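Local atomic coordinates of A-type flavoprotein (Giardia intestinalis, PDB entry 2Q9U), a protein that binds flavin mononucleotide and a mu-oxo-diiron centre, and probably scavenges oxygen by passing electrons from the flavin to the two irons. Residues Val20-Trp25 against Tyr59-Glu64; Gly88-Ser93 against Ser169-Gly174; Leu150-Asp155 against Ala201-Leu206; His194-Tyr199 against Val232-Asp237. All blocks are in the same frame, centred on the assembly; numbering follows the deposited sequence.

Contact 1 of 4, residues Val20-Trp25 against Tyr59-Glu64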
# COMPACT_ATOMS: atom_id res chain seq x y z
N VAL A 20 8.62 29.59 -12.01
CA VAL A 20 9.63 29.41 -10.97
C VAL A 20 9.07 28.49 -9.83
O VAL A 20 9.46 28.60 -8.68
CB VAL A 20 10.12 30.76 -10.41
CG1 VAL A 20 10.94 31.55 -11.49
CG2 VAL A 20 8.97 31.58 -9.80
N GLY A 21 8.16 27.58 -10.21
CA GLY A 21 7.53 26.70 -9.24
C GLY A 21 8.36 25.45 -9.02
O GLY A 21 9.55 25.41 -9.33
N ILE A 22 7.72 24.41 -8.51
CA ILE A 22 8.41 23.13 -8.36
C ILE A 22 7.48 22.01 -8.78
O ILE A 22 6.25 22.13 -8.65
CB ILE A 22 8.98 22.88 -6.94
CG1 ILE A 22 7.88 22.58 -5.89
CG2 ILE A 22 9.90 24.06 -6.45
CD1 ILE A 22 7.53 21.05 -5.73
N VAL A 23 8.05 20.93 -9.27
CA VAL A 23 7.26 19.74 -9.59
C VAL A 23 7.44 18.79 -8.44
O VAL A 23 8.59 18.48 -8.05
CB VAL A 23 7.67 19.06 -10.93
CG1 VAL A 23 6.74 17.83 -11.18
CG2 VAL A 23 7.52 20.05 -12.13
N ASP A 24 6.32 18.38 -7.84
CA ASP A 24 6.34 17.44 -6.72
C ASP A 24 6.13 16.03 -7.31
O ASP A 24 5.01 15.49 -7.36
CB ASP A 24 5.28 17.81 -5.67
CG ASP A 24 5.47 17.08 -4.34
OD1 ASP A 24 6.19 16.07 -4.30
OD2 ASP A 24 4.82 17.49 -3.33
N TRP A 25 7.23 15.45 -7.78
CA TRP A 25 7.22 14.13 -8.42
C TRP A 25 6.72 13.02 -7.48
O TRP A 25 6.03 12.10 -7.91
CB TRP A 25 8.64 13.80 -8.92
CG TRP A 25 9.10 14.71 -10.06
CD1 TRP A 25 9.97 15.78 -9.99
CD2 TRP A 25 8.67 14.62 -11.43
NE1 TRP A 25 10.11 16.35 -11.24
CE2 TRP A 25 9.35 15.64 -12.14
CE3 TRP A 25 7.80 13.77 -12.13
CZ2 TRP A 25 9.19 15.83 -13.51
CZ3 TRP A 25 7.64 13.96 -13.50
CH2 TRP A 25 8.32 14.98 -14.17
N TYR A 59 6.77 24.37 2.04
CA TYR A 59 8.08 24.59 2.69
C TYR A 59 9.23 23.60 2.36
O TYR A 59 10.38 24.01 2.29
CB TYR A 59 7.92 24.79 4.23
CG TYR A 59 7.58 23.50 4.95
CD1 TYR A 59 8.60 22.60 5.35
CD2 TYR A 59 6.24 23.14 5.16
CE1 TYR A 59 8.29 21.38 5.97
CE2 TYR A 59 5.91 21.92 5.80
CZ TYR A 59 6.95 21.05 6.20
OH TYR A 59 6.63 19.84 6.81
N PRO A 60 8.94 22.29 2.12
CA PRO A 60 10.08 21.43 1.78
C PRO A 60 10.85 21.83 0.54
O PRO A 60 12.00 21.44 0.39
CB PRO A 60 9.44 20.04 1.59
CG PRO A 60 8.18 20.13 2.39
CD PRO A 60 7.69 21.52 2.18
N PHE A 61 10.21 22.61 -0.34
CA PHE A 61 10.75 22.99 -1.66
C PHE A 61 11.23 24.43 -1.72
O PHE A 61 11.50 24.95 -2.81
CB PHE A 61 9.65 22.74 -2.71
CG PHE A 61 9.13 21.34 -2.69
CD1 PHE A 61 9.87 20.30 -3.26
CD2 PHE A 61 7.92 21.03 -2.06
CE1 PHE A 61 9.41 18.95 -3.23
CE2 PHE A 61 7.45 19.69 -2.01
CZ PHE A 61 8.20 18.66 -2.61
N ALA A 62 11.35 25.07 -0.55
CA ALA A 62 11.68 26.48 -0.46
C ALA A 62 12.95 26.87 -1.21
O ALA A 62 12.94 27.86 -1.93
CB ALA A 62 11.78 26.94 1.01
N GLU A 63 14.03 26.09 -1.03
CA GLU A 63 15.34 26.45 -1.62
C GLU A 63 15.34 26.29 -3.12
O GLU A 63 15.98 27.05 -3.83
CB GLU A 63 16.48 25.61 -1.02
CG GLU A 63 16.74 25.88 0.49
CD GLU A 63 17.23 27.31 0.83
OE1 GLU A 63 17.74 28.05 -0.06
OE2 GLU A 63 17.10 27.71 2.02
N GLU A 64 14.61 25.29 -3.59
CA GLU A 64 14.43 25.15 -5.05
C GLU A 64 13.70 26.35 -5.68
O GLU A 64 14.14 26.89 -6.71
CB GLU A 64 13.71 23.84 -5.35
CG GLU A 64 13.60 23.55 -6.87
CD GLU A 64 12.86 22.25 -7.21
OE1 GLU A 64 12.48 21.44 -6.32
OE2 GLU A 64 12.63 22.05 -8.42
O HOH W 1 10.96 19.16 -6.60
O HOH W 2 10.88 20.26 -9.27
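Ile22, on strand 17-24, reaches two residues at the start of helix 62-72, and its two branches take different partners. Its CG1 lies between the backbone N and the carbonyl carbon (chi1 72°), and from there CD1 comes down over the middle of the Phe61 ring, 3.5 Å from the centroid and 13° off the ring normal, a CH-pi contact. Phe61 occupies the N-cap position, just before the helix, and Pro60 CB lies over the opposite face of its ring, toward the rim. The other branch of Ile22, CG2, lies against the extended Glu64 chain, 3.6 Å from Glu64 CD. Val23 turns its side chain from the helix, but its backbone is joined to Glu64 by two waters. One lies within bonding distance of Val23 O (2.9 Å) and Glu64 OE1 (2.8 Å); the other accepts from Val23 N and lies 2.6 Å from Glu64 OE2. Asp24 CG then approaches Phe61 CZ at 3.6 Å, the carboxylate and ring planes 61° apart, while Asp24 OD2 bonds to the hydroxyl of Tyr41. No direct hydrogen bond spans the segments. The chemistry is therefore divided: apolar packing joins Ile22 to Phe61, whereas water carries the polar link to the buried carboxylate of Glu64, whose charge is probably balanced in part by Arg68, its salt-bridge partner.

Contact 2 of 4, residues Gly88-Ser93 against Ser169-Gly174. With FEO (mu-oxo-diiron), chain G.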
# COMPACT_ATOMS: atom_id res chain seq x y z
N GLY A 88 -0.95 26.03 2.74
CA GLY A 88 0.47 25.65 2.81
C GLY A 88 1.14 25.27 1.50
O GLY A 88 2.32 25.58 1.29
N ASP A 89 0.42 24.61 0.61
CA ASP A 89 1.00 24.21 -0.66
C ASP A 89 1.49 25.38 -1.53
O ASP A 89 2.38 25.19 -2.34
CB ASP A 89 0.12 23.23 -1.45
CG ASP A 89 -1.30 23.76 -1.70
OD1 ASP A 89 -1.86 24.47 -0.84
OD2 ASP A 89 -1.87 23.45 -2.76
N HIS A 90 0.92 26.56 -1.35
CA HIS A 90 1.41 27.75 -2.08
C HIS A 90 2.04 28.79 -1.18
O HIS A 90 2.32 29.89 -1.63
CB HIS A 90 0.23 28.42 -2.80
CG HIS A 90 -0.60 27.43 -3.52
ND1 HIS A 90 -0.17 26.82 -4.67
CD2 HIS A 90 -1.79 26.86 -3.21
CE1 HIS A 90 -1.06 25.93 -5.06
NE2 HIS A 90 -2.06 25.94 -4.19
N ALA A 91 2.22 28.48 0.10
CA ALA A 91 2.55 29.56 1.03
C ALA A 91 3.55 29.22 2.12
O ALA A 91 4.18 30.13 2.67
CB ALA A 91 1.23 30.15 1.66
N SER A 92 3.70 27.93 2.46
CA SER A 92 4.38 27.62 3.72
C SER A 92 5.89 27.90 3.73
O SER A 92 6.48 28.05 4.82
CB SER A 92 4.08 26.20 4.20
OG SER A 92 4.50 25.23 3.26
N SER A 93 6.50 28.01 2.55
CA SER A 93 7.91 28.48 2.48
C SER A 93 8.07 29.88 3.07
O SER A 93 9.17 30.29 3.43
CB SER A 93 8.42 28.46 1.04
OG SER A 93 8.61 27.14 0.55
N SER A 169 -4.57 31.96 -11.81
CA SER A 169 -5.80 31.46 -11.18
C SER A 169 -5.56 30.68 -9.89
O SER A 169 -6.50 30.21 -9.27
CB SER A 169 -6.58 30.59 -12.17
OG SER A 169 -5.75 29.54 -12.64
N ASN A 170 -4.30 30.49 -9.52
CA ASN A 170 -3.96 29.75 -8.29
C ASN A 170 -4.58 28.32 -8.37
O ASN A 170 -4.37 27.64 -9.38
CB ASN A 170 -4.37 30.59 -7.05
CG ASN A 170 -3.90 30.00 -5.74
OD1 ASN A 170 -4.70 29.49 -4.96
ND2 ASN A 170 -2.60 30.05 -5.50
N ASP A 171 -5.33 27.88 -7.36
CA ASP A 171 -5.92 26.54 -7.36
C ASP A 171 -6.88 26.39 -8.54
O ASP A 171 -7.04 25.29 -9.13
CB ASP A 171 -6.70 26.27 -6.07
CG ASP A 171 -5.81 25.78 -4.91
OD1 ASP A 171 -4.69 25.23 -5.10
OD2 ASP A 171 -6.28 25.96 -3.77
N GLY A 172 -7.54 27.49 -8.90
CA GLY A 172 -8.44 27.46 -10.07
C GLY A 172 -7.76 26.92 -11.31
O GLY A 172 -6.61 27.27 -11.60
N PHE A 173 -8.47 26.06 -12.03
CA PHE A 173 -7.99 25.44 -13.28
C PHE A 173 -6.82 24.49 -13.07
O PHE A 173 -6.19 24.05 -14.03
CB PHE A 173 -7.64 26.48 -14.36
CG PHE A 173 -8.83 27.28 -14.82
CD1 PHE A 173 -9.21 28.44 -14.14
CD2 PHE A 173 -9.58 26.84 -15.91
CE1 PHE A 173 -10.35 29.17 -14.55
CE2 PHE A 173 -10.71 27.56 -16.34
CZ PHE A 173 -11.09 28.72 -15.65
N GLY A 174 -6.58 24.13 -11.80
CA GLY A 174 -5.46 23.26 -11.45
C GLY A 174 -5.71 21.79 -11.69
O GLY A 174 -6.88 21.34 -11.81
FE1 FEO G . -3.41 24.23 -3.88
FE2 FEO G . -5.98 25.32 -1.84
O FEO G . -4.00 25.00 -2.31
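His90 and Asp171 meet at an iron, and metal ligation joins the two segments. FE1 takes His90 NE2 at 2.2 Å, Asp89 OD2 at 2.1 Å and Asp171 OD1 at 2.0 Å. Asp171 is a bridging carboxylate, alongside the oxo group, for its other oxygen, OD2, binds FE2 at 2.0 Å. The 2.9 Å between His90 NE2 and Asp171 OD1 is thus a spacing of two ligands on one metal and not a hydrogen bond; the ring and carboxylate planes are 67° apart. His230 also binds FE1, while His85, Glu87 and His152 join Asp171 on FE2.

The second kind of contact is packing over the imidazole. Asn170, its CG anti to the backbone N (chi1 -173°), extends ND2 over one face of the His90 ring, offset toward the rim and 3.8 Å from His90 CG, with amide and ring planes 64° apart. The polar end of Asn170 finds its main partner in Asp55.

Hydrogen bonds within each segment shape the two loops. Gly88 O accepts from Ala91 N, Ser92 N and Ser92 OG, and the turn from Ser169 to Gly172 is joined by Ser169 OG to Gly172 O. The iron-binding loop lies between strand 80-82 and helix 94-97, facing the end of strand 166-170, with helix 189-204 packed beyond Asp171 and Phe173.

Contact 3 of 4, residues Leu150-Asp155 against Ala201-Leu206. With FMN (flavin mononucleotide), chain F; FEO (mu-oxo-diiron), chain G.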
# COMPACT_ATOMS: atom_id res chain seq x y z
N LEU A 150 -14.37 31.29 -0.88
CA LEU A 150 -14.82 29.90 -0.88
C LEU A 150 -14.70 29.23 -2.25
O LEU A 150 -15.51 28.38 -2.61
CB LEU A 150 -16.21 29.71 -0.25
CG LEU A 150 -16.33 29.97 1.26
CD1 LEU A 150 -17.79 29.82 1.67
CD2 LEU A 150 -15.41 29.05 2.12
N LEU A 151 -13.65 29.59 -2.99
CA LEU A 151 -13.24 28.85 -4.18
C LEU A 151 -11.73 28.64 -4.13
O LEU A 151 -11.00 29.20 -4.95
CB LEU A 151 -13.65 29.60 -5.48
CG LEU A 151 -13.60 28.79 -6.79
CD1 LEU A 151 -14.68 27.72 -6.75
CD2 LEU A 151 -13.79 29.73 -8.03
N HIS A 152 -11.24 27.83 -3.17
CA HIS A 152 -12.07 27.08 -2.22
C HIS A 152 -11.93 27.55 -0.75
O HIS A 152 -12.58 26.97 0.14
CB HIS A 152 -11.70 25.58 -2.32
CG HIS A 152 -10.31 25.29 -1.89
ND1 HIS A 152 -10.01 24.67 -0.69
CD2 HIS A 152 -9.12 25.59 -2.47
CE1 HIS A 152 -8.70 24.58 -0.56
NE2 HIS A 152 -8.13 25.14 -1.62
N TRP A 153 -11.08 28.55 -0.48
CA TRP A 153 -10.95 29.10 0.89
C TRP A 153 -11.53 30.53 0.94
O TRP A 153 -11.66 31.16 -0.12
CB TRP A 153 -9.48 29.08 1.34
CG TRP A 153 -9.05 27.80 2.01
CD1 TRP A 153 -9.69 26.58 1.97
CD2 TRP A 153 -7.88 27.61 2.80
NE1 TRP A 153 -8.98 25.66 2.70
CE2 TRP A 153 -7.87 26.26 3.22
CE3 TRP A 153 -6.84 28.45 3.22
CZ2 TRP A 153 -6.85 25.73 4.03
CZ3 TRP A 153 -5.82 27.93 4.03
CH2 TRP A 153 -5.84 26.58 4.42
N PRO A 154 -11.86 31.04 2.16
CA PRO A 154 -12.27 32.46 2.28
C PRO A 154 -11.26 33.44 1.70
O PRO A 154 -11.67 34.49 1.18
CB PRO A 154 -12.41 32.65 3.81
CG PRO A 154 -12.77 31.27 4.31
CD PRO A 154 -11.89 30.35 3.46
N ASP A 155 -9.96 33.11 1.75
CA ASP A 155 -8.90 33.99 1.22
C ASP A 155 -8.58 33.85 -0.27
O ASP A 155 -7.69 34.56 -0.78
CB ASP A 155 -7.59 33.73 1.98
CG ASP A 155 -7.24 32.26 2.02
OD1 ASP A 155 -6.81 31.70 1.00
OD2 ASP A 155 -7.43 31.64 3.09
N ALA A 201 -13.88 17.74 -8.86
CA ALA A 201 -14.71 16.85 -8.05
C ALA A 201 -14.27 16.83 -6.58
O ALA A 201 -15.12 16.88 -5.68
CB ALA A 201 -14.65 15.38 -8.66
N ASN A 202 -12.95 16.78 -6.34
CA ASN A 202 -12.41 16.55 -4.98
C ASN A 202 -12.18 17.79 -4.15
O ASN A 202 -12.21 17.71 -2.93
CB ASN A 202 -11.08 15.80 -5.05
CG ASN A 202 -11.27 14.32 -5.28
OD1 ASN A 202 -11.42 13.55 -4.34
ND2 ASN A 202 -11.27 13.91 -6.55
N ILE A 203 -11.92 18.91 -4.81
CA ILE A 203 -11.55 20.14 -4.09
C ILE A 203 -12.69 21.15 -4.16
O ILE A 203 -13.01 21.83 -3.17
CB ILE A 203 -10.23 20.75 -4.62
CG1 ILE A 203 -9.11 19.67 -4.67
CG2 ILE A 203 -9.83 22.03 -3.82
CD1 ILE A 203 -8.84 19.00 -3.33
N LEU A 204 -13.35 21.21 -5.31
CA LEU A 204 -14.30 22.28 -5.57
C LEU A 204 -15.74 21.85 -5.53
O LEU A 204 -16.64 22.68 -5.73
CB LEU A 204 -13.97 22.95 -6.93
CG LEU A 204 -12.55 23.51 -7.17
CD1 LEU A 204 -12.38 23.97 -8.63
CD2 LEU A 204 -12.17 24.63 -6.21
N GLY A 205 -15.98 20.56 -5.29
CA GLY A 205 -17.30 19.94 -5.56
C GLY A 205 -18.47 20.69 -4.93
O GLY A 205 -19.55 20.77 -5.51
N LEU A 206 -18.25 21.23 -3.73
CA LEU A 206 -19.32 21.90 -2.97
C LEU A 206 -19.41 23.41 -3.28
O LEU A 206 -20.26 24.12 -2.68
CB LEU A 206 -19.15 21.70 -1.46
CG LEU A 206 -17.93 22.28 -0.71
CD1 LEU A 206 -18.18 22.21 0.78
CD2 LEU A 206 -16.61 21.56 -1.01
N1 FMN F . -12.36 24.48 7.26
C2 FMN F . -13.66 24.66 7.61
O2 FMN F . -13.95 25.33 8.62
N3 FMN F . -14.66 24.13 6.81
C4 FMN F . -14.36 23.37 5.69
O4 FMN F . -15.29 22.82 5.11
C4A FMN F . -13.02 23.17 5.34
N5 FMN F . -12.65 22.46 4.20
C5A FMN F . -11.30 22.31 3.90
C6 FMN F . -10.91 21.59 2.77
C7 FMN F . -9.55 21.42 2.45
C7M FMN F . -9.20 20.81 1.11
C8 FMN F . -8.57 21.98 3.26
C8M FMN F . -7.10 21.73 3.01
C9 FMN F . -8.95 22.70 4.39
C9A FMN F . -10.31 22.87 4.72
N10 FMN F . -10.68 23.58 5.85
C10 FMN F . -12.02 23.75 6.14
C1' FMN F . -9.67 24.21 6.77
C2' FMN F . -9.00 23.19 7.68
O2' FMN F . -9.90 22.63 8.63
C3' FMN F . -7.79 23.91 8.28
O3' FMN F . -6.81 24.02 7.26
C4' FMN F . -7.17 23.22 9.48
O4' FMN F . -6.24 24.11 10.10
C5' FMN F . -6.42 21.96 9.07
O5' FMN F . -6.05 21.25 10.24
P FMN F . -4.75 20.33 10.20
O1P FMN F . -4.84 19.43 11.42
O2P FMN F . -4.79 19.55 8.92
O3P FMN F . -3.48 21.16 10.25
FE1 FEO G . -3.41 24.23 -3.88
FE2 FEO G . -5.98 25.32 -1.84
O FEO G . -4.00 25.00 -2.31
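His152 presents the flat of its imidazole to Ile203, near the end of helix 189-204. Ile203 CG2 stands over the middle of the ring, 3.9 Å from the centroid and 13° off its normal, a CH-pi contact. The opposite face has Trp153 CG toward its rim, so the ring is flanked on both sides. With CG between the backbone N and the carbonyl carbon (chi1 65°), the ring points its NE2 to FE2, which it binds at 2.2 Å; a cis peptide bond precedes the residue.

Away from the ring the packing is looser. Leu204 CD2 merely touches Leu151 CD1 and His152 CB, each at 4.0 Å, and no hydrogen bond crosses the segments; Met211 of helix 208-219 helps to close this apolar side. Beyond it Leu150 and Pro154 are partly exposed and rest on Trp352 of the third subunit.

The flavin lies next to Trp153, whose NE1 approaches FMN C9 at 3.4 Å with the flavin at the edge of the indole; Trp352 of the third subunit meets the same indole edge-to-face. Placing the diiron site of one subunit beside the FMN held by another is the head-to-tail arrangement characteristic of flavodiiron proteins, consistent with electron transfer from the flavin to the irons.

Contact 4 of 4, residues His194-Tyr199 against Val232-Asp237. With NO3 (nitrate ion), chain C.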
# COMPACT_ATOMS: atom_id res chain seq x y z
N HIS A 194 -8.99 14.89 -17.75
CA HIS A 194 -9.32 13.88 -16.73
C HIS A 194 -8.89 14.34 -15.33
O HIS A 194 -9.67 14.29 -14.38
CB HIS A 194 -8.69 12.53 -17.10
CG HIS A 194 -8.71 11.53 -15.99
ND1 HIS A 194 -9.72 10.62 -15.84
CD2 HIS A 194 -7.84 11.31 -14.98
CE1 HIS A 194 -9.47 9.86 -14.78
NE2 HIS A 194 -8.33 10.27 -14.24
N LEU A 195 -7.65 14.80 -15.21
CA LEU A 195 -7.14 15.22 -13.89
C LEU A 195 -7.76 16.55 -13.45
O LEU A 195 -7.96 16.79 -12.24
CB LEU A 195 -5.61 15.30 -13.93
CG LEU A 195 -4.91 13.94 -14.11
CD1 LEU A 195 -3.41 14.17 -14.30
CD2 LEU A 195 -5.18 12.99 -12.90
N PHE A 196 -8.09 17.40 -14.43
CA PHE A 196 -8.76 18.68 -14.18
C PHE A 196 -10.13 18.39 -13.54
O PHE A 196 -10.54 19.03 -12.58
CB PHE A 196 -8.89 19.44 -15.51
CG PHE A 196 -9.73 20.71 -15.45
CD1 PHE A 196 -11.13 20.66 -15.56
CD2 PHE A 196 -9.12 21.96 -15.33
CE1 PHE A 196 -11.89 21.84 -15.55
CE2 PHE A 196 -9.87 23.14 -15.34
CZ PHE A 196 -11.25 23.08 -15.44
N LYS A 197 -10.83 17.39 -14.09
CA LYS A 197 -12.11 16.92 -13.52
C LYS A 197 -11.95 16.28 -12.14
O LYS A 197 -12.79 16.49 -11.24
CB LYS A 197 -12.81 15.93 -14.46
CG LYS A 197 -13.40 16.58 -15.69
CD LYS A 197 -13.99 15.49 -16.62
CE LYS A 197 -14.41 16.04 -17.96
NZ LYS A 197 -14.85 14.96 -18.92
N GLU A 198 -10.88 15.51 -11.96
CA GLU A 198 -10.67 14.90 -10.64
C GLU A 198 -10.45 16.02 -9.60
O GLU A 198 -10.94 15.93 -8.45
CB GLU A 198 -9.47 13.93 -10.67
CG GLU A 198 -9.43 12.99 -9.45
CD GLU A 198 -8.21 12.09 -9.49
OE1 GLU A 198 -7.09 12.62 -9.45
OE2 GLU A 198 -8.39 10.85 -9.57
N TYR A 199 -9.69 17.04 -9.99
CA TYR A 199 -9.44 18.17 -9.06
C TYR A 199 -10.75 18.88 -8.71
O TYR A 199 -11.05 19.17 -7.53
CB TYR A 199 -8.45 19.15 -9.69
CG TYR A 199 -7.98 20.18 -8.71
CD1 TYR A 199 -8.74 21.34 -8.47
CD2 TYR A 199 -6.77 20.00 -8.02
CE1 TYR A 199 -8.30 22.31 -7.56
CE2 TYR A 199 -6.32 20.97 -7.12
CZ TYR A 199 -7.10 22.12 -6.89
OH TYR A 199 -6.63 23.05 -5.98
N VAL A 232 -0.53 21.81 -15.20
CA VAL A 232 -0.26 22.56 -16.42
C VAL A 232 -1.17 23.77 -16.55
O VAL A 232 -2.25 23.86 -15.91
CB VAL A 232 -0.33 21.68 -17.71
CG1 VAL A 232 0.71 20.59 -17.66
CG2 VAL A 232 -1.73 21.09 -17.90
N SER A 233 -0.72 24.71 -17.37
CA SER A 233 -1.45 25.94 -17.62
C SER A 233 -2.13 25.89 -18.99
O SER A 233 -1.91 24.95 -19.78
CB SER A 233 -0.49 27.13 -17.51
OG SER A 233 -0.13 27.29 -16.16
N TRP A 234 -2.96 26.89 -19.27
CA TRP A 234 -3.93 26.82 -20.34
C TRP A 234 -3.79 27.98 -21.33
O TRP A 234 -3.60 29.17 -20.94
CB TRP A 234 -5.36 26.84 -19.75
CG TRP A 234 -5.63 25.76 -18.77
CD1 TRP A 234 -5.48 25.81 -17.39
CD2 TRP A 234 -6.10 24.44 -19.07
NE1 TRP A 234 -5.81 24.59 -16.84
CE2 TRP A 234 -6.20 23.73 -17.84
CE3 TRP A 234 -6.44 23.77 -20.26
CZ2 TRP A 234 -6.64 22.41 -17.77
CZ3 TRP A 234 -6.86 22.42 -20.19
CH2 TRP A 234 -6.96 21.77 -18.95
N ARG A 235 -3.92 27.64 -22.60
CA ARG A 235 -3.99 28.60 -23.69
C ARG A 235 -4.79 28.01 -24.89
O ARG A 235 -5.14 26.90 -24.89
CB ARG A 235 -2.58 29.04 -24.10
CG ARG A 235 -1.82 27.95 -24.83
CD ARG A 235 -0.36 28.19 -24.98
NE ARG A 235 0.41 27.03 -25.37
CZ ARG A 235 1.70 27.05 -25.66
NH1 ARG A 235 2.36 28.16 -25.65
NH2 ARG A 235 2.30 25.98 -25.98
N GLY A 236 -5.07 28.83 -25.87
CA GLY A 236 -5.81 28.42 -27.02
C GLY A 236 -7.06 27.59 -26.85
O GLY A 236 -7.80 27.76 -25.93
N ASP A 237 -7.23 26.63 -27.74
CA ASP A 237 -8.34 25.71 -27.69
C ASP A 237 -8.48 24.95 -26.38
O ASP A 237 -9.57 24.79 -25.89
CB ASP A 237 -8.36 24.71 -28.84
CG ASP A 237 -8.46 25.38 -30.21
OD1 ASP A 237 -9.04 26.43 -30.33
OD2 ASP A 237 -7.96 24.82 -31.14
N NO3 C . -5.55 22.16 -3.01
O1 NO3 C . -5.80 20.81 -2.86
O2 NO3 C . -4.59 22.55 -3.90
O3 NO3 C . -6.28 23.12 -2.33
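Phe196 and Trp234 bring together helix 189-204 and the short, weakly bonded strand around 234-235 through a single pair of rings, and their torsions bring the rings together. Phe196 has CG anti to its backbone N (chi1 172°), which throws the ring off the helix toward the other segment. Trp234 holds CG beside its backbone N (chi1 -57°), and the CZ2 corner of its indole meets the Phe196 ring. The result is an oblique pair: the two six-membered rings have centroids 5.5 Å apart and planes at 81°. The touch itself is small. Phe196 CD2 lies 3.5 Å from Trp234 CZ2, and Phe196 CE2 follows at 4.1 Å from the same carbon.

What lies around the pair steadies it. The indole NE1 of Trp234 donates to Phe173 O, which fixes the turn of the ring, while Met239 and Ala242 of helix 236-250 pack on its side chain. Tyr246 of the same helix meets the ring of Phe196.

One turn further along the helix Tyr199 repeats the first torsion of Phe196 but points to the metal site. There its OH lies 3.0 Å from O2 of a nitrate ion, probably from the crystallisation liquor and also bound by His31; the bond from Tyr199 is weak and unsettled. Helix 189-204 thus packs against the strand that is outermost, within this chain, in the six-stranded sheet of the metallo-beta-lactamase-like domain, whose alpha-beta/beta-alpha sandwich is built on such helix-to-sheet contacts.

How the contacts relate
From the N terminus, contact 1 closes first, tying strand 17-24 to the start of helix 62-72 before contact 2 opens. The two adjoin, since Tyr59 N probably donates to Ser92 OG. Contact 2 then spans the chain from the iron-binding loop to the end of strand 166-170, and contact 3 crosses it, starting at 150-155, within the span that contact 2 encloses, and ending at 201-206. Contact 4 crosses contact 3 in turn, sharing helix 189-204, and follows contact 2 in series; contacts 2 and 4 touch and reach the same sheet. Contacts 2 and 3 meet at the diiron site, and contact 4 links the helix to the six-stranded sheet.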